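Local coordinates for protein transcription factor IWS1 (Saccharomyces cerevisiae, PDB 3NFQ) that regulates RNA polymerase II transcription, interacts with SPT6, and is represented here by its conserved central, all-helical domain, at residues A[16-21]-A[75-80]; A[26-31]-A[82-87]; A[101-106]-A[140-145]; A[71-76]-A[109-114]. All blocks are in the same frame, centred on the assembly; numbering follows the deposited sequence.

In the fold
All four contacts are mainly buried and apolar, with no hydrogen bond directly across any of them. Interactions 1 and 2 hold the same pair of elements, helix 10-42 and helix 77-85; their centres lie about 13 Å apart. Interaction 1 packs I18, L19 and L21 on N75 and L77, at the turn into helix 77-85. Interaction 2 adds an indole whose N-H is used by the long helix. Interaction 4 ties helix 69-74 to the loop before helix 113-119, with exposed P110 as its surface side; it touches interaction 1 where L78 packs on L73 and L109. Interaction 3 lies across the chain's centre from interaction 1 and joins helix 96-107 to helix 136-149 round one phenylalanine.

Interaction 1: A[16-21]-A[75-80]; sequences EKILRL and NNLLQS
The long N-terminal helix 10-42 lies over the turn that leads into helix 77-85, with I18, L19 and L21 packed on N75 and L77. I18 carries the middle of the contact. Its CG2 branch sits 3.7 Å from N75 CB and 4.0 Å from L77 CB, and its side chain crosses both partners at about a right angle. L77 has CG anti to its backbone N (chi1 -173°), which sends both methyls to the long helix. CD1 rests 3.9 Å from the carbonyl oxygen of I18, and CD2 meets L21 CD2 at 3.9 Å. This is helix packing within an all-helical domain: helix 69-74 ends just before N75, and N76 adopts a positive phi. L77 follows, packed on I18, and leads into helix 77-85. I72 of helix 69-74 and L63 of helix 51-63 also touch this cluster. L19 lies nearer the surface, where CD2 is 3.8 Å from N75 CB and the leucine fork crosses the N75 side chain at about a right angle. With an alanine in place of L19 the whole fork is gone, and the N75 side chain would probably be less covered on this side and freer to turn. K22 adds polar links, with NZ bonded to N75 O and its own carbonyl O bonded to S80 OG.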
loop_
_atom_site.group_PDB
_atom_site.type_symbol
_atom_site.label_atom_id
_atom_site.label_comp_id
_atom_site.label_asym_id
_atom_site.label_seq_id
_atom_site.Cartn_x
_atom_site.Cartn_y
_atom_site.Cartn_z
ATOM N N GLU A 16 -8.663 -0.906 16.750
ATOM C CA GLU A 16 -7.559 -1.724 17.191
ATOM C C GLU A 16 -7.239 -2.830 16.191
ATOM O O GLU A 16 -6.082 -3.223 16.028
ATOM C CB GLU A 16 -7.848 -2.291 18.601
ATOM C CG GLU A 16 -7.353 -3.740 18.812
ATOM C CD GLU A 16 -7.830 -4.395 20.132
ATOM O OE1 GLU A 16 -8.860 -3.945 20.739
ATOM O OE2 GLU A 16 -7.174 -5.396 20.554
ATOM N N LYS A 17 -8.259 -3.349 15.538
ATOM C CA LYS A 17 -8.056 -4.389 14.546
ATOM C C LYS A 17 -7.323 -3.818 13.303
ATOM O O LYS A 17 -6.410 -4.458 12.784
ATOM C CB LYS A 17 -9.397 -5.036 14.194
ATOM C CG LYS A 17 -9.344 -6.095 13.099
ATOM C CD LYS A 17 -9.129 -5.480 11.698
ATOM C CE LYS A 17 -8.828 -6.513 10.565
ATOM N NZ LYS A 17 -7.634 -7.397 10.724
ATOM N N ILE A 18 -7.686 -2.605 12.881
ATOM C CA ILE A 18 -7.003 -1.933 11.747
ATOM C C ILE A 18 -5.608 -1.478 12.169
ATOM O O ILE A 18 -4.676 -1.516 11.381
ATOM C CB ILE A 18 -7.815 -0.749 11.165
ATOM C CG1 ILE A 18 -8.757 -1.187 10.040
ATOM C CG2 ILE A 18 -6.907 0.270 10.499
ATOM C CD1 ILE A 18 -9.515 -2.500 10.246
ATOM N N LEU A 19 -5.459 -1.043 13.420
ATOM C CA LEU A 19 -4.139 -0.605 13.900
ATOM C C LEU A 19 -3.103 -1.735 14.037
ATOM O O LEU A 19 -1.909 -1.513 13.791
ATOM C CB LEU A 19 -4.266 0.287 15.162
ATOM C CG LEU A 19 -4.964 1.625 14.942
ATOM C CD1 LEU A 19 -5.542 2.228 16.267
ATOM C CD2 LEU A 19 -4.132 2.676 14.164
ATOM N N ARG A 20 -3.560 -2.936 14.392
ATOM C CA ARG A 20 -2.757 -4.138 14.393
ATOM C C ARG A 20 -2.349 -4.600 12.986
ATOM O O ARG A 20 -1.266 -5.117 12.798
ATOM C CB ARG A 20 -3.515 -5.294 15.033
ATOM C CG ARG A 20 -3.468 -5.300 16.537
ATOM C CD ARG A 20 -3.962 -6.644 17.077
ATOM N NE ARG A 20 -4.548 -6.481 18.410
ATOM C CZ ARG A 20 -4.000 -6.917 19.548
ATOM N NH1 ARG A 20 -2.834 -7.569 19.544
ATOM N NH2 ARG A 20 -4.621 -6.693 20.702
ATOM N N LEU A 21 -3.233 -4.429 12.010
ATOM C CA LEU A 21 -2.858 -4.726 10.633
ATOM C C LEU A 21 -1.818 -3.710 10.163
ATOM O O LEU A 21 -0.834 -4.045 9.531
ATOM C CB LEU A 21 -4.104 -4.687 9.750
ATOM C CG LEU A 21 -3.859 -4.962 8.275
ATOM C CD1 LEU A 21 -3.358 -6.390 8.078
ATOM C CD2 LEU A 21 -5.146 -4.700 7.497
ATOM N N ASN A 75 -7.929 5.526 10.572
ATOM C CA ASN A 75 -6.693 5.101 11.256
ATOM C C ASN A 75 -5.398 5.129 10.433
ATOM O O ASN A 75 -4.407 4.525 10.837
ATOM C CB ASN A 75 -6.907 3.725 11.852
ATOM C CG ASN A 75 -7.961 3.760 12.935
ATOM O OD1 ASN A 75 -9.132 3.439 12.699
ATOM N ND2 ASN A 75 -7.580 4.276 14.085
ATOM N N ASN A 76 -5.432 5.791 9.274
ATOM C CA ASN A 76 -4.267 5.982 8.425
ATOM C C ASN A 76 -3.618 4.659 8.024
ATOM O O ASN A 76 -2.396 4.568 7.902
ATOM C CB ASN A 76 -3.241 6.894 9.142
ATOM C CG ASN A 76 -2.262 7.582 8.189
ATOM O OD1 ASN A 76 -1.217 8.094 8.624
ATOM N ND2 ASN A 76 -2.597 7.632 6.910
ATOM N N LEU A 77 -4.419 3.619 7.809
ATOM C CA LEU A 77 -3.882 2.410 7.248
ATOM C C LEU A 77 -3.229 2.649 5.868
ATOM O O LEU A 77 -2.298 1.952 5.469
ATOM C CB LEU A 77 -4.978 1.365 7.142
ATOM C CG LEU A 77 -4.560 -0.053 6.717
ATOM C CD1 LEU A 77 -3.597 -0.716 7.694
ATOM C CD2 LEU A 77 -5.805 -0.963 6.509
ATOM N N LEU A 78 -3.693 3.647 5.139
ATOM C CA LEU A 78 -3.062 3.948 3.828
ATOM C C LEU A 78 -1.578 4.283 3.930
ATOM O O LEU A 78 -0.826 4.165 2.991
ATOM C CB LEU A 78 -3.853 5.037 3.127
ATOM C CG LEU A 78 -5.255 4.701 2.651
ATOM C CD1 LEU A 78 -5.881 5.893 1.838
ATOM C CD2 LEU A 78 -5.164 3.434 1.824
ATOM N N GLN A 79 -1.135 4.667 5.117
ATOM C CA GLN A 79 0.300 4.885 5.314
ATOM C C GLN A 79 1.081 3.613 5.091
ATOM O O GLN A 79 2.144 3.607 4.500
ATOM C CB GLN A 79 0.581 5.369 6.744
ATOM C CG GLN A 79 1.986 6.025 6.796
ATOM C CD GLN A 79 2.295 6.508 8.191
ATOM O OE1 GLN A 79 2.671 7.671 8.395
ATOM N NE2 GLN A 79 2.087 5.635 9.158
ATOM N N SER A 80 0.601 2.540 5.684
ATOM C CA SER A 80 1.231 1.237 5.486
ATOM C C SER A 80 1.110 0.730 4.044
ATOM O O SER A 80 2.024 0.098 3.569
ATOM C CB SER A 80 0.610 0.206 6.410
ATOM O OG SER A 80 0.899 0.502 7.780
#

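Interaction 2: A[26-31]-A[82-87]; sequences NIAAQL and RIWLEP
A29 CB touches both I83 and W84. It is 3.9 Å from I83 CG2 and 3.9 Å from W84 CD1, with W84 NE1 also at its side. The methyl meets the indole at a slant. A28 adds a looser touch on the same ring, its CB 4.3 Å from W84 CZ2. At the other end N26 ND2 lies 3.6 Å from I83 CD1, and the two side chains cross at about a right angle. The CB of N26 points away from helix 77-85, but with CG beside the backbone N (chi1 -62°) the amide end swings back, so that ND2 reaches I83 CD1. I83 thus uses one branch for each partner: CG2 for A29 and CD1 for N26.

The next shell adds polar links. The W84 N-H is bonded to the carbonyl O of M25 on helix 10-42, so the indole is held by a polar link as well as by packing. K52 and V59 of helix 51-63 and L102 of helix 96-107 also touch the W84 side chain, L102 at its CB. N26 ND2 makes a weak bond to S80 OG, which may steady the amide.

Two alanines on helix 10-42 give a small-residue surface on which a large buried side chain can lie close. The CA atoms of A29 and W84 are 6.5 Å apart. The one strongly polar atom of the indole, NE1, has its acceptor in M25, so burying W84 leaves no unmet donor.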
loop_
_atom_site.group_PDB
_atom_site.type_symbol
_atom_site.label_atom_id
_atom_site.label_comp_id
_atom_site.label_asym_id
_atom_site.label_seq_id
_atom_site.Cartn_x
_atom_site.Cartn_y
_atom_site.Cartn_z
ATOM N N ASN A 26 3.726 -2.939 8.537
ATOM C CA ASN A 26 5.027 -2.274 8.664
ATOM C C ASN A 26 6.128 -3.255 9.052
ATOM O O ASN A 26 7.245 -3.141 8.572
ATOM C CB ASN A 26 5.010 -1.131 9.722
ATOM C CG ASN A 26 4.056 -0.034 9.381
ATOM O OD1 ASN A 26 3.638 0.763 10.269
ATOM N ND2 ASN A 26 3.669 0.036 8.106
ATOM N N ILE A 27 5.806 -4.195 9.937
ATOM C CA ILE A 27 6.805 -5.204 10.353
ATOM C C ILE A 27 7.168 -6.049 9.146
ATOM O O ILE A 27 8.318 -6.328 8.875
ATOM C CB ILE A 27 6.242 -6.116 11.468
ATOM C CG1 ILE A 27 6.193 -5.340 12.785
ATOM C CG2 ILE A 27 7.113 -7.403 11.583
ATOM C CD1 ILE A 27 5.189 -5.912 13.836
ATOM N N ALA A 28 6.181 -6.450 8.366
ATOM C CA ALA A 28 6.520 -7.234 7.160
ATOM C C ALA A 28 7.390 -6.484 6.177
ATOM O O ALA A 28 8.334 -7.037 5.581
ATOM C CB ALA A 28 5.248 -7.714 6.477
ATOM N N ALA A 29 7.114 -5.188 5.998
ATOM C CA ALA A 29 7.889 -4.421 5.062
ATOM C C ALA A 29 9.365 -4.250 5.500
ATOM O O ALA A 29 10.306 -4.313 4.659
ATOM C CB ALA A 29 7.234 -3.088 4.859
ATOM N N GLN A 30 9.548 -3.988 6.799
ATOM C CA GLN A 30 10.894 -3.887 7.397
ATOM C C GLN A 30 11.625 -5.220 7.325
ATOM O O GLN A 30 12.758 -5.291 6.920
ATOM C CB GLN A 30 10.802 -3.394 8.860
ATOM C CG GLN A 30 12.212 -2.994 9.418
ATOM C CD GLN A 30 12.977 -2.029 8.465
ATOM O OE1 GLN A 30 12.447 -0.997 8.050
ATOM N NE2 GLN A 30 14.219 -2.401 8.091
ATOM N N LEU A 31 10.961 -6.299 7.681
ATOM C CA LEU A 31 11.629 -7.611 7.507
ATOM C C LEU A 31 12.088 -7.877 6.076
ATOM O O LEU A 31 13.218 -8.344 5.847
ATOM C CB LEU A 31 10.773 -8.764 8.022
ATOM C CG LEU A 31 10.505 -8.776 9.510
ATOM C CD1 LEU A 31 9.410 -9.756 9.808
ATOM C CD2 LEU A 31 11.748 -9.097 10.328
ATOM N N ARG A 82 1.018 2.688 1.491
ATOM C CA ARG A 82 1.982 3.472 0.799
ATOM C C ARG A 82 3.373 2.936 0.990
ATOM O O ARG A 82 4.179 2.947 0.054
ATOM C CB ARG A 82 1.919 4.886 1.382
ATOM C CG ARG A 82 2.958 5.792 0.825
ATOM C CD ARG A 82 3.289 6.745 1.955
ATOM N NE ARG A 82 4.552 6.429 2.486
ATOM C CZ ARG A 82 5.066 6.768 3.666
ATOM N NH1 ARG A 82 4.440 7.443 4.629
ATOM N NH2 ARG A 82 6.297 6.351 3.864
ATOM N N ILE A 83 3.691 2.487 2.205
ATOM C CA ILE A 83 5.051 1.914 2.437
ATOM C C ILE A 83 5.302 0.655 1.572
ATOM O O ILE A 83 6.401 0.440 1.046
ATOM C CB ILE A 83 5.221 1.562 3.937
ATOM C CG1 ILE A 83 5.440 2.863 4.706
ATOM C CG2 ILE A 83 6.485 0.692 4.193
ATOM C CD1 ILE A 83 5.183 2.681 6.234
ATOM N N TRP A 84 4.284 -0.202 1.439
ATOM C CA TRP A 84 4.427 -1.323 0.505
ATOM C C TRP A 84 4.672 -0.912 -0.949
ATOM O O TRP A 84 5.448 -1.554 -1.640
ATOM C CB TRP A 84 3.223 -2.279 0.596
ATOM C CG TRP A 84 3.230 -3.103 1.814
ATOM C CD1 TRP A 84 3.835 -2.822 3.006
ATOM C CD2 TRP A 84 2.565 -4.344 1.982
ATOM N NE1 TRP A 84 3.557 -3.808 3.919
ATOM C CE2 TRP A 84 2.803 -4.769 3.306
ATOM C CE3 TRP A 84 1.807 -5.157 1.136
ATOM C CZ2 TRP A 84 2.328 -5.945 3.799
ATOM C CZ3 TRP A 84 1.294 -6.348 1.644
ATOM C CH2 TRP A 84 1.552 -6.736 2.952
ATOM N N LEU A 85 4.062 0.185 -1.409
ATOM C CA LEU A 85 4.120 0.555 -2.834
ATOM C C LEU A 85 5.352 1.387 -3.140
ATOM O O LEU A 85 5.807 1.429 -4.280
ATOM C CB LEU A 85 2.865 1.391 -3.159
ATOM C CG LEU A 85 1.566 0.544 -3.292
ATOM C CD1 LEU A 85 0.342 1.446 -3.426
ATOM C CD2 LEU A 85 1.702 -0.414 -4.467
ATOM N N GLU A 86 5.855 2.092 -2.139
ATOM C CA GLU A 86 6.860 3.113 -2.447
ATOM C C GLU A 86 8.151 2.537 -2.982
ATOM O O GLU A 86 8.585 1.429 -2.595
ATOM C CB GLU A 86 7.118 4.022 -1.215
ATOM C CG GLU A 86 8.062 3.497 -0.214
ATOM C CD GLU A 86 8.024 4.265 1.133
ATOM O OE1 GLU A 86 7.512 5.387 1.167
ATOM O OE2 GLU A 86 8.521 3.733 2.150
ATOM N N PRO A 87 8.797 3.287 -3.890
ATOM C CA PRO A 87 10.038 2.823 -4.460
ATOM C C PRO A 87 11.140 2.889 -3.447
ATOM O O PRO A 87 11.132 3.753 -2.552
ATOM C CB PRO A 87 10.328 3.819 -5.610
ATOM C CG PRO A 87 9.518 4.980 -5.314
ATOM C CD PRO A 87 8.320 4.539 -4.508
#

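Interaction 3: A[101-106]-A[140-145]; sequences SLFAAL and RLAEKL
The backbones of helix 96-107 and helix 136-149 run in similar directions here and come nearest at F103 and A142, whose CA atoms are 7.6 Å apart. The axes of the two short segments approach to 10.9 Å at an angle of 28°. F103 carries most of the contact: L141, A142 and L145 all meet it. Its CB meets L141 CD2 at 3.8 Å. Further along the side chain, CE2 lies 3.9 Å from A142 CB, with CZ close by. L145 comes to the ring edge, near its plane, with CD1 3.9 Å from F103 CD2. L141 has CG anti to its backbone N (chi1 169°), which brings CD2 to the root of the phenylalanine. One turn on from F103, L106 adds a looser contact, its carbonyl O 4.5 Å from L145 CD2. Y128 of helix 121-130 packs edge-to-face with the F103 ring, and A142 touches Y128 too. Were F103 cut back to an alanine, a gap facing A142 and L145 would probably open, and Y128 would lose its aromatic partner. Three helices thus meet round one aromatic side chain, an apolar core of the kind expected in the TFIIS N-terminal helical bundle.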
loop_
_atom_site.group_PDB
_atom_site.type_symbol
_atom_site.label_atom_id
_atom_site.label_comp_id
_atom_site.label_asym_id
_atom_site.label_seq_id
_atom_site.Cartn_x
_atom_site.Cartn_y
_atom_site.Cartn_z
ATOM N N SER A 101 -2.456 -5.982 -6.753
ATOM C CA SER A 101 -3.409 -6.258 -5.674
ATOM C C SER A 101 -3.740 -5.028 -4.880
ATOM O O SER A 101 -4.900 -4.788 -4.523
ATOM C CB SER A 101 -2.878 -7.303 -4.699
ATOM O OG SER A 101 -2.732 -8.528 -5.406
ATOM N N LEU A 102 -2.714 -4.263 -4.524
ATOM C CA LEU A 102 -3.006 -3.027 -3.769
ATOM C C LEU A 102 -3.766 -1.974 -4.556
ATOM O O LEU A 102 -4.702 -1.324 -4.031
ATOM C CB LEU A 102 -1.724 -2.445 -3.163
ATOM C CG LEU A 102 -1.045 -3.306 -2.087
ATOM C CD1 LEU A 102 0.233 -2.575 -1.582
ATOM C CD2 LEU A 102 -1.960 -3.553 -0.944
ATOM N N PHE A 103 -3.406 -1.785 -5.819
ATOM C CA PHE A 103 -4.105 -0.793 -6.611
ATOM C C PHE A 103 -5.557 -1.244 -6.871
ATOM O O PHE A 103 -6.466 -0.450 -6.876
ATOM C CB PHE A 103 -3.336 -0.494 -7.923
ATOM C CG PHE A 103 -2.351 0.659 -7.799
ATOM C CD1 PHE A 103 -0.978 0.423 -7.824
ATOM C CD2 PHE A 103 -2.813 1.962 -7.705
ATOM C CE1 PHE A 103 -0.056 1.518 -7.734
ATOM C CE2 PHE A 103 -1.891 3.038 -7.614
ATOM C CZ PHE A 103 -0.544 2.802 -7.625
ATOM N N ALA A 104 -5.804 -2.532 -7.023
ATOM C CA ALA A 104 -7.183 -2.947 -7.207
ATOM C C ALA A 104 -8.010 -2.699 -5.950
ATOM O O ALA A 104 -9.180 -2.276 -6.010
ATOM C CB ALA A 104 -7.250 -4.474 -7.628
ATOM N N ALA A 105 -7.415 -2.955 -4.786
ATOM C CA ALA A 105 -8.074 -2.663 -3.524
ATOM C C ALA A 105 -8.291 -1.177 -3.311
ATOM O O ALA A 105 -9.341 -0.802 -2.816
ATOM C CB ALA A 105 -7.272 -3.290 -2.344
ATOM N N LEU A 106 -7.353 -0.314 -3.704
ATOM C CA LEU A 106 -7.505 1.134 -3.541
ATOM C C LEU A 106 -8.583 1.698 -4.490
ATOM O O LEU A 106 -9.173 2.754 -4.223
ATOM C CB LEU A 106 -6.225 1.872 -3.863
ATOM C CG LEU A 106 -5.028 1.729 -2.891
ATOM C CD1 LEU A 106 -3.767 2.168 -3.560
ATOM C CD2 LEU A 106 -5.319 2.554 -1.610
ATOM N N ARG A 140 -1.697 3.902 -15.705
ATOM C CA ARG A 140 -2.941 4.578 -16.092
ATOM C C ARG A 140 -3.985 4.499 -15.008
ATOM O O ARG A 140 -4.760 5.405 -14.800
ATOM C CB ARG A 140 -3.452 3.963 -17.403
ATOM C CG ARG A 140 -2.543 4.252 -18.586
ATOM C CD ARG A 140 -2.287 5.790 -18.831
ATOM N NE ARG A 140 -0.863 5.865 -18.976
ATOM C CZ ARG A 140 0.006 6.398 -18.107
ATOM N NH1 ARG A 140 -0.349 7.103 -17.020
ATOM N NH2 ARG A 140 1.277 6.255 -18.383
ATOM N N LEU A 141 -4.046 3.371 -14.317
ATOM C CA LEU A 141 -4.943 3.252 -13.185
ATOM C C LEU A 141 -4.513 4.265 -12.103
ATOM O O LEU A 141 -5.368 4.953 -11.529
ATOM C CB LEU A 141 -5.039 1.786 -12.662
ATOM C CG LEU A 141 -5.754 1.645 -11.298
ATOM C CD1 LEU A 141 -7.186 2.148 -11.290
ATOM C CD2 LEU A 141 -5.663 0.141 -10.869
ATOM N N ALA A 142 -3.199 4.419 -11.879
ATOM C CA ALA A 142 -2.703 5.387 -10.875
ATOM C C ALA A 142 -3.123 6.812 -11.290
ATOM O O ALA A 142 -3.535 7.595 -10.478
ATOM C CB ALA A 142 -1.159 5.264 -10.740
ATOM N N GLU A 143 -3.037 7.122 -12.578
ATOM C CA GLU A 143 -3.426 8.430 -13.091
ATOM C C GLU A 143 -4.934 8.673 -12.956
ATOM O O GLU A 143 -5.345 9.771 -12.611
ATOM C CB GLU A 143 -2.941 8.521 -14.551
ATOM C CG GLU A 143 -3.509 9.591 -15.338
ATOM C CD GLU A 143 -3.193 9.402 -16.810
ATOM O OE1 GLU A 143 -4.180 9.439 -17.582
ATOM O OE2 GLU A 143 -1.980 9.152 -17.161
ATOM N N LYS A 144 -5.749 7.648 -13.194
ATOM C CA LYS A 144 -7.199 7.743 -12.955
ATOM C C LYS A 144 -7.510 7.962 -11.492
ATOM O O LYS A 144 -8.372 8.770 -11.138
ATOM C CB LYS A 144 -7.905 6.457 -13.401
ATOM C CG LYS A 144 -9.393 6.468 -13.036
ATOM C CD LYS A 144 -9.902 5.020 -13.003
ATOM C CE LYS A 144 -11.022 4.796 -11.981
ATOM N NZ LYS A 144 -11.702 3.500 -12.491
ATOM N N LEU A 145 -6.814 7.230 -10.618
ATOM C CA LEU A 145 -7.140 7.314 -9.193
ATOM C C LEU A 145 -6.728 8.666 -8.628
ATOM O O LEU A 145 -7.464 9.252 -7.844
ATOM C CB LEU A 145 -6.424 6.235 -8.415
ATOM C CG LEU A 145 -7.073 4.864 -8.673
ATOM C CD1 LEU A 145 -6.206 3.817 -7.953
ATOM C CD2 LEU A 145 -8.468 4.848 -8.136
#

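Interaction 4: A[71-76]-A[109-114]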
loop_
_atom_site.group_PDB
_atom_site.type_symbol
_atom_site.label_atom_id
_atom_site.label_comp_id
_atom_site.label_asym_id
_atom_site.label_seq_id
_atom_site.Cartn_x
_atom_site.Cartn_y
_atom_site.Cartn_z
ATOM N N THR A 71 -13.014 2.943 9.088
ATOM C CA THR A 71 -11.947 2.602 10.037
ATOM C C THR A 71 -10.552 2.634 9.379
ATOM O O THR A 71 -9.585 3.127 9.971
ATOM C CB THR A 71 -12.089 1.180 10.610
ATOM O OG1 THR A 71 -13.460 0.912 10.983
ATOM C CG2 THR A 71 -11.168 1.030 11.817
ATOM N N ILE A 72 -10.478 2.072 8.167
ATOM C CA ILE A 72 -9.244 2.076 7.342
ATOM C C ILE A 72 -8.817 3.505 7.145
ATOM O O ILE A 72 -7.659 3.857 7.417
ATOM C CB ILE A 72 -9.514 1.417 5.959
ATOM C CG1 ILE A 72 -9.662 -0.068 6.171
ATOM C CG2 ILE A 72 -8.377 1.728 4.931
ATOM C CD1 ILE A 72 -10.430 -0.816 5.047
ATOM N N LEU A 73 -9.737 4.340 6.693
ATOM C CA LEU A 73 -9.362 5.736 6.384
ATOM C C LEU A 73 -9.072 6.548 7.640
ATOM O O LEU A 73 -8.134 7.363 7.676
ATOM C CB LEU A 73 -10.453 6.419 5.528
ATOM C CG LEU A 73 -10.561 5.861 4.107
ATOM C CD1 LEU A 73 -11.766 6.436 3.378
ATOM C CD2 LEU A 73 -9.318 6.107 3.258
ATOM N N ASP A 74 -9.877 6.362 8.674
ATOM C CA ASP A 74 -9.677 7.127 9.919
ATOM C C ASP A 74 -8.399 6.772 10.663
ATOM O O ASP A 74 -7.833 7.637 11.318
ATOM C CB ASP A 74 -10.872 6.975 10.847
ATOM C CG ASP A 74 -12.110 7.682 10.329
ATOM O OD1 ASP A 74 -12.009 8.585 9.459
ATOM O OD2 ASP A 74 -13.204 7.304 10.789
ATOM N N ASN A 75 -7.929 5.526 10.572
ATOM C CA ASN A 75 -6.693 5.101 11.256
ATOM C C ASN A 75 -5.398 5.129 10.433
ATOM O O ASN A 75 -4.407 4.525 10.837
ATOM C CB ASN A 75 -6.907 3.725 11.852
ATOM C CG ASN A 75 -7.961 3.760 12.935
ATOM O OD1 ASN A 75 -9.132 3.439 12.699
ATOM N ND2 ASN A 75 -7.580 4.276 14.085
ATOM N N ASN A 76 -5.432 5.791 9.274
ATOM C CA ASN A 76 -4.267 5.982 8.425
ATOM C C ASN A 76 -3.618 4.659 8.024
ATOM O O ASN A 76 -2.396 4.568 7.902
ATOM C CB ASN A 76 -3.241 6.894 9.142
ATOM C CG ASN A 76 -2.262 7.582 8.189
ATOM O OD1 ASN A 76 -1.217 8.094 8.624
ATOM N ND2 ASN A 76 -2.597 7.632 6.910
ATOM N N LEU A 109 -11.864 2.207 -2.552
ATOM C CA LEU A 109 -11.877 2.944 -1.303
ATOM C C LEU A 109 -12.183 4.399 -1.542
ATOM O O LEU A 109 -11.652 4.969 -2.485
ATOM C CB LEU A 109 -10.479 2.898 -0.671
ATOM C CG LEU A 109 -10.149 2.101 0.564
ATOM C CD1 LEU A 109 -8.747 2.538 1.024
ATOM C CD2 LEU A 109 -11.161 2.302 1.724
ATOM N N PRO A 110 -13.058 5.007 -0.713
ATOM C CA PRO A 110 -13.363 6.425 -0.918
ATOM C C PRO A 110 -12.259 7.425 -0.478
ATOM O O PRO A 110 -12.490 8.296 0.385
ATOM C CB PRO A 110 -14.682 6.622 -0.151
ATOM C CG PRO A 110 -14.663 5.541 0.899
ATOM C CD PRO A 110 -13.900 4.392 0.340
ATOM N N VAL A 111 -11.076 7.319 -1.080
ATOM C CA VAL A 111 -9.939 8.175 -0.698
ATOM C C VAL A 111 -10.136 9.662 -1.048
ATOM O O VAL A 111 -10.579 10.005 -2.144
ATOM C CB VAL A 111 -8.673 7.641 -1.373
ATOM C CG1 VAL A 111 -7.445 8.457 -0.988
ATOM C CG2 VAL A 111 -8.498 6.160 -1.016
ATOM N N LYS A 112 -9.726 10.540 -0.144
ATOM C CA LYS A 112 -9.790 11.984 -0.379
ATOM C C LYS A 112 -8.403 12.602 -0.239
ATOM O O LYS A 112 -7.458 11.967 0.229
ATOM C CB LYS A 112 -10.733 12.650 0.629
ATOM C CG LYS A 112 -12.146 12.090 0.687
ATOM C CD LYS A 112 -12.799 12.132 -0.700
ATOM C CE LYS A 112 -14.251 11.666 -0.671
ATOM N NZ LYS A 112 -14.777 11.841 -2.038
ATOM N N THR A 113 -8.288 13.863 -0.630
ATOM C CA THR A 113 -7.022 14.553 -0.556
ATOM C C THR A 113 -6.403 14.473 0.857
ATOM O O THR A 113 -5.213 14.247 0.987
ATOM C CB THR A 113 -7.156 16.011 -1.053
ATOM O OG1 THR A 113 -7.409 16.011 -2.473
ATOM C CG2 THR A 113 -5.859 16.798 -0.792
ATOM N N GLU A 114 -7.204 14.618 1.903
ATOM C CA GLU A 114 -6.637 14.608 3.256
ATOM C C GLU A 114 -5.955 13.282 3.624
ATOM O O GLU A 114 -4.936 13.265 4.338
ATOM C CB GLU A 114 -7.667 14.980 4.325
ATOM C CG GLU A 114 -8.934 14.159 4.321
ATOM C CD GLU A 114 -10.085 14.812 3.523
ATOM O OE1 GLU A 114 -9.811 15.588 2.540
ATOM O OE2 GLU A 114 -11.264 14.528 3.895
#
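L73 at the end of helix 69-74 points into the loop 109-112, which ends at the N-cap residue K112 and leads to helix 113-119 in this all-helical, TFIIS N-terminal-type bundle. The two methyls of the L73 fork part to different partners. CD1 goes to P110: it lies 3.9 Å from the ring atom CG and 3.6 Å from the carbonyl O, with the leucine lying aslant the proline ring. CD2 meets L109 and V111, at 4.2 Å from L109 CD1 and 4.4 Å from V111 CG2. I72, one residue earlier, has its CG2 branch anti to the backbone N and presents it to the loop. That methyl meets L109 CD1 at 4.0 Å, and the two side chains cross obliquely. L109 CD1 therefore stands against both I72 and L73. P110 is the exposed side of the contact, while I72, L73, L109 and V111 are buried.

L78 of helix 77-85 touches L73, L109 and V111. L73 also reaches H115 and V111 reaches L116, both on helix 113-119. The loop bends at P110; L109, P110 and V111 all touch L73. P110 is the centre of an inverse gamma turn, with V111 N bonded to L109 O at 2.8 Å.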